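Local atomic coordinates of thermophilic dibenzothiophene desulfurization enzyme C (Paenibacillus sp. A11-2, PDB entry 5XDC), a protein that probably catalyses the FMNH2-dependent oxidation of dibenzothiophene to its sulfoxide and sulfone, as a flavin monooxygenase of the DszC family. Residues 186-196 with 217-228. Residues are numbered along the deposited sequence; the frame is centred on the assembly and turned at random.
Sequences AALIPSDRAGV and FSGVVVYPDELL
R193 meets E226 end-on: NH2 of R193 lies 2.7 Å from OE2 of E226, while NH1 bonds OE1, each along a syn lone pair. Guanidinium and carboxylate are nearly coplanar (14° apart), a bidentate salt bridge. NH1 of R193 also donates to the carbonyl O of V221, at 2.8 Å, and CE2 of Y223 sits over one guanidinium face, 3.4 Å from CZ of R193. The R193 side chain leaves with CG anti to the backbone N (chi1 170°), then bends at chi2 and chi3, bringing its flat end edge-on to both acceptors. E226 OE1 takes a second bond, from Y223 N above the carboxylate plane, which helps fix the acid's rotation. Replacing R193 by an alanine is likely to leave the E226 carboxylate without this countercharge, the V221 carbonyl without this donor and Y223 without the flat group it covers.

Backbone bonds flank the pair: L228 N to A186 O (2.8 Å), L188 N to E226 O, and S218 N to G195 O. At positive phi G195 suits its type II turn: a CB would press on the carbonyl O of A194 and on S218 O. A water donates to A194 O and accepts from V221 N.

Beneath the ion pair, small and branched apolar residues fill the space. I189 CG2 packs 3.9 Å from V222 CB, A187 CB meets V222 CG2 at 3.7 Å, and I189 CD1 reaches the edge of the F217 ring. I152 of strand 150-153 continues this packing within the β-domain of the acyl-CoA dehydrogenase fold. The partly exposed ion pair thus ties the 190-196 turns to the 223-226 loop over an apolar interior.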
loop_
_atom_site.group_PDB
_atom_site.type_symbol
_atom_site.label_atom_id
_atom_site.label_comp_id
_atom_site.label_asym_id
_atom_site.label_seq_id
_atom_site.Cartn_x
_atom_site.Cartn_y
_atom_site.Cartn_z
ATOM N N ALA B 186 7.179 42.155 6.986
ATOM C CA ALA B 186 7.175 41.729 5.604
ATOM C C ALA B 186 7.205 42.965 4.728
ATOM O O ALA B 186 6.669 44.012 5.097
ATOM C CB ALA B 186 5.941 40.871 5.270
ATOM N N ALA B 187 7.824 42.831 3.564
ATOM C CA ALA B 187 7.939 43.952 2.641
ATOM C C ALA B 187 8.103 43.419 1.230
ATOM O O ALA B 187 8.473 42.260 1.015
ATOM C CB ALA B 187 9.115 44.868 3.004
ATOM N N LEU B 188 7.831 44.291 0.261
ATOM C CA LEU B 188 8.004 43.980 -1.154
ATOM C C LEU B 188 8.996 44.991 -1.714
ATOM O O LEU B 188 8.684 46.189 -1.777
ATOM C CB LEU B 188 6.670 44.046 -1.902
ATOM C CG LEU B 188 6.708 43.545 -3.339
ATOM C CD1 LEU B 188 6.831 42.047 -3.394
ATOM C CD2 LEU B 188 5.471 43.959 -4.101
ATOM N N ILE B 189 10.187 44.523 -2.095
ATOM C CA ILE B 189 11.286 45.436 -2.418
ATOM C C ILE B 189 11.921 45.033 -3.740
ATOM O O ILE B 189 11.852 43.862 -4.162
ATOM C CB ILE B 189 12.345 45.480 -1.289
ATOM C CG1 ILE B 189 13.071 44.135 -1.140
ATOM C CG2 ILE B 189 11.708 45.901 0.002
ATOM C CD1 ILE B 189 14.317 44.212 -0.279
ATOM N N PRO B 190 12.562 45.982 -4.424
ATOM C CA PRO B 190 13.339 45.634 -5.622
ATOM C C PRO B 190 14.474 44.681 -5.281
ATOM O O PRO B 190 15.094 44.781 -4.222
ATOM C CB PRO B 190 13.874 46.990 -6.112
ATOM C CG PRO B 190 13.069 48.017 -5.431
ATOM C CD PRO B 190 12.615 47.429 -4.137
ATOM N N SER B 191 14.755 43.757 -6.203
ATOM C CA SER B 191 15.832 42.808 -5.974
ATOM C C SER B 191 17.208 43.445 -6.127
ATOM O O SER B 191 18.193 42.858 -5.675
ATOM C CB SER B 191 15.704 41.610 -6.920
ATOM O OG SER B 191 15.731 42.016 -8.275
ATOM N N ASP B 192 17.306 44.620 -6.745
ATOM C CA ASP B 192 18.574 45.337 -6.830
ATOM C C ASP B 192 18.674 46.478 -5.817
ATOM O O ASP B 192 19.528 47.358 -5.965
ATOM C CB ASP B 192 18.802 45.858 -8.251
ATOM C CG ASP B 192 17.734 46.834 -8.710
ATOM O OD1 ASP B 192 16.776 47.118 -7.956
ATOM O OD2 ASP B 192 17.856 47.326 -9.850
ATOM N N ARG B 193 17.829 46.482 -4.794
ATOM C CA ARG B 193 18.028 47.383 -3.664
ATOM C C ARG B 193 19.434 47.193 -3.110
ATOM O O ARG B 193 19.924 46.065 -2.995
ATOM C CB ARG B 193 16.969 47.111 -2.593
ATOM C CG ARG B 193 17.138 47.787 -1.218
ATOM C CD ARG B 193 16.905 49.284 -1.208
ATOM N NE ARG B 193 15.795 49.740 -2.047
ATOM C CZ ARG B 193 14.509 49.708 -1.698
ATOM N NH1 ARG B 193 14.119 49.220 -0.526
ATOM N NH2 ARG B 193 13.603 50.174 -2.548
ATOM N N ALA B 194 20.100 48.301 -2.792
ATOM C CA ALA B 194 21.462 48.232 -2.259
ATOM C C ALA B 194 21.533 47.285 -1.072
ATOM O O ALA B 194 20.727 47.366 -0.143
ATOM C CB ALA B 194 21.943 49.625 -1.837
ATOM N N GLY B 195 22.512 46.377 -1.105
ATOM C CA GLY B 195 22.718 45.441 -0.027
ATOM C C GLY B 195 22.107 44.073 -0.255
ATOM O O GLY B 195 22.390 43.154 0.523
ATOM N N VAL B 196 21.274 43.917 -1.277
ATOM C CA VAL B 196 20.668 42.624 -1.592
ATOM C C VAL B 196 21.613 41.850 -2.498
ATOM O O VAL B 196 21.991 42.326 -3.575
ATOM C CB VAL B 196 19.296 42.796 -2.257
ATOM C CG1 VAL B 196 18.742 41.424 -2.703
ATOM C CG2 VAL B 196 18.319 43.471 -1.294
ATOM N N PHE B 217 21.251 39.769 2.893
ATOM C CA PHE B 217 20.895 41.172 3.092
ATOM C C PHE B 217 21.995 41.825 3.918
ATOM O O PHE B 217 22.208 41.447 5.075
ATOM C CB PHE B 217 19.550 41.302 3.812
ATOM C CG PHE B 217 18.398 40.665 3.078
ATOM C CD1 PHE B 217 18.141 39.317 3.203
ATOM C CD2 PHE B 217 17.575 41.423 2.258
ATOM C CE1 PHE B 217 17.086 38.732 2.529
ATOM C CE2 PHE B 217 16.515 40.838 1.572
ATOM C CZ PHE B 217 16.276 39.494 1.707
ATOM N N SER B 218 22.684 42.800 3.328
ATOM C CA SER B 218 23.716 43.563 4.025
ATOM C C SER B 218 23.272 45.017 4.162
ATOM O O SER B 218 23.440 45.806 3.236
ATOM C CB SER B 218 25.036 43.469 3.271
ATOM O OG SER B 218 25.500 42.139 3.276
ATOM N N GLY B 219 22.731 45.362 5.325
ATOM C CA GLY B 219 22.303 46.733 5.565
ATOM C C GLY B 219 21.250 47.206 4.586
ATOM O O GLY B 219 21.270 48.367 4.158
ATOM N N VAL B 220 20.315 46.331 4.231
ATOM C CA VAL B 220 19.302 46.643 3.230
ATOM C C VAL B 220 18.225 47.502 3.878
ATOM O O VAL B 220 17.622 47.109 4.880
ATOM C CB VAL B 220 18.709 45.351 2.644
ATOM C CG1 VAL B 220 17.497 45.625 1.802
ATOM C CG2 VAL B 220 19.762 44.670 1.796
ATOM N N VAL B 221 17.986 48.686 3.323
ATOM C CA VAL B 221 16.940 49.563 3.848
ATOM C C VAL B 221 15.639 49.260 3.117
ATOM O O VAL B 221 15.603 49.259 1.882
ATOM C CB VAL B 221 17.320 51.044 3.692
ATOM C CG1 VAL B 221 16.250 51.917 4.343
ATOM C CG2 VAL B 221 18.669 51.319 4.304
ATOM N N VAL B 222 14.577 48.959 3.867
ATOM C CA VAL B 222 13.242 48.883 3.285
ATOM C C VAL B 222 12.420 50.042 3.835
ATOM O O VAL B 222 12.394 50.297 5.051
ATOM C CB VAL B 222 12.566 47.507 3.477
ATOM C CG1 VAL B 222 13.539 46.434 3.898
ATOM C CG2 VAL B 222 11.344 47.545 4.344
ATOM N N TYR B 223 11.792 50.753 2.933
ATOM C CA TYR B 223 11.175 52.037 3.204
ATOM C C TYR B 223 9.733 51.845 3.634
ATOM O O TYR B 223 9.139 50.780 3.407
ATOM C CB TYR B 223 11.271 52.916 1.961
ATOM C CG TYR B 223 12.714 53.103 1.519
ATOM C CD1 TYR B 223 13.622 53.773 2.332
ATOM C CD2 TYR B 223 13.174 52.568 0.331
ATOM C CE1 TYR B 223 14.953 53.927 1.944
ATOM C CE2 TYR B 223 14.501 52.716 -0.062
ATOM C CZ TYR B 223 15.379 53.390 0.759
ATOM O OH TYR B 223 16.697 53.531 0.366
ATOM N N PRO B 224 9.141 52.844 4.289
ATOM C CA PRO B 224 7.844 52.598 4.928
ATOM C C PRO B 224 6.752 52.276 3.942
ATOM O O PRO B 224 5.808 51.557 4.305
ATOM C CB PRO B 224 7.574 53.907 5.685
ATOM C CG PRO B 224 8.941 54.485 5.906
ATOM C CD PRO B 224 9.672 54.172 4.648
ATOM N N ASP B 225 6.846 52.761 2.705
ATOM C CA ASP B 225 5.805 52.486 1.724
ATOM C C ASP B 225 5.941 51.093 1.127
ATOM O O ASP B 225 5.092 50.699 0.318
ATOM C CB ASP B 225 5.796 53.552 0.614
ATOM C CG ASP B 225 7.113 53.657 -0.134
ATOM O OD1 ASP B 225 8.174 53.487 0.491
ATOM O OD2 ASP B 225 7.083 53.933 -1.354
ATOM N N GLU B 226 6.970 50.338 1.524
ATOM C CA GLU B 226 7.171 48.972 1.049
ATOM C C GLU B 226 6.754 47.926 2.076
ATOM O O GLU B 226 6.673 46.739 1.735
ATOM C CB GLU B 226 8.648 48.775 0.665
ATOM C CG GLU B 226 9.090 49.711 -0.449
ATOM C CD GLU B 226 10.598 49.723 -0.705
ATOM O OE1 GLU B 226 11.382 49.528 0.255
ATOM O OE2 GLU B 226 10.979 49.941 -1.879
ATOM N N LEU B 227 6.516 48.334 3.315
ATOM C CA LEU B 227 6.108 47.421 4.368
ATOM C C LEU B 227 4.682 46.933 4.159
ATOM O O LEU B 227 3.792 47.682 3.734
ATOM C CB LEU B 227 6.235 48.110 5.719
ATOM C CG LEU B 227 7.665 48.546 6.028
ATOM C CD1 LEU B 227 7.672 49.499 7.197
ATOM C CD2 LEU B 227 8.511 47.347 6.327
ATOM N N LEU B 228 4.474 45.654 4.455
ATOM C CA LEU B 228 3.178 45.003 4.312
ATOM C C LEU B 228 2.593 44.849 5.706
ATOM O O LEU B 228 3.008 43.975 6.477
ATOM C CB LEU B 228 3.328 43.663 3.606
ATOM C CG LEU B 228 3.857 43.774 2.185
ATOM C CD1 LEU B 228 4.298 42.408 1.669
ATOM C CD2 LEU B 228 2.803 44.400 1.289
HETATM O O HOH W 1 5.191 44.059 8.281
HETATM O O HOH W 2 19.642 49.536 1.077
HETATM O O HOH W 3 24.544 41.367 0.632
#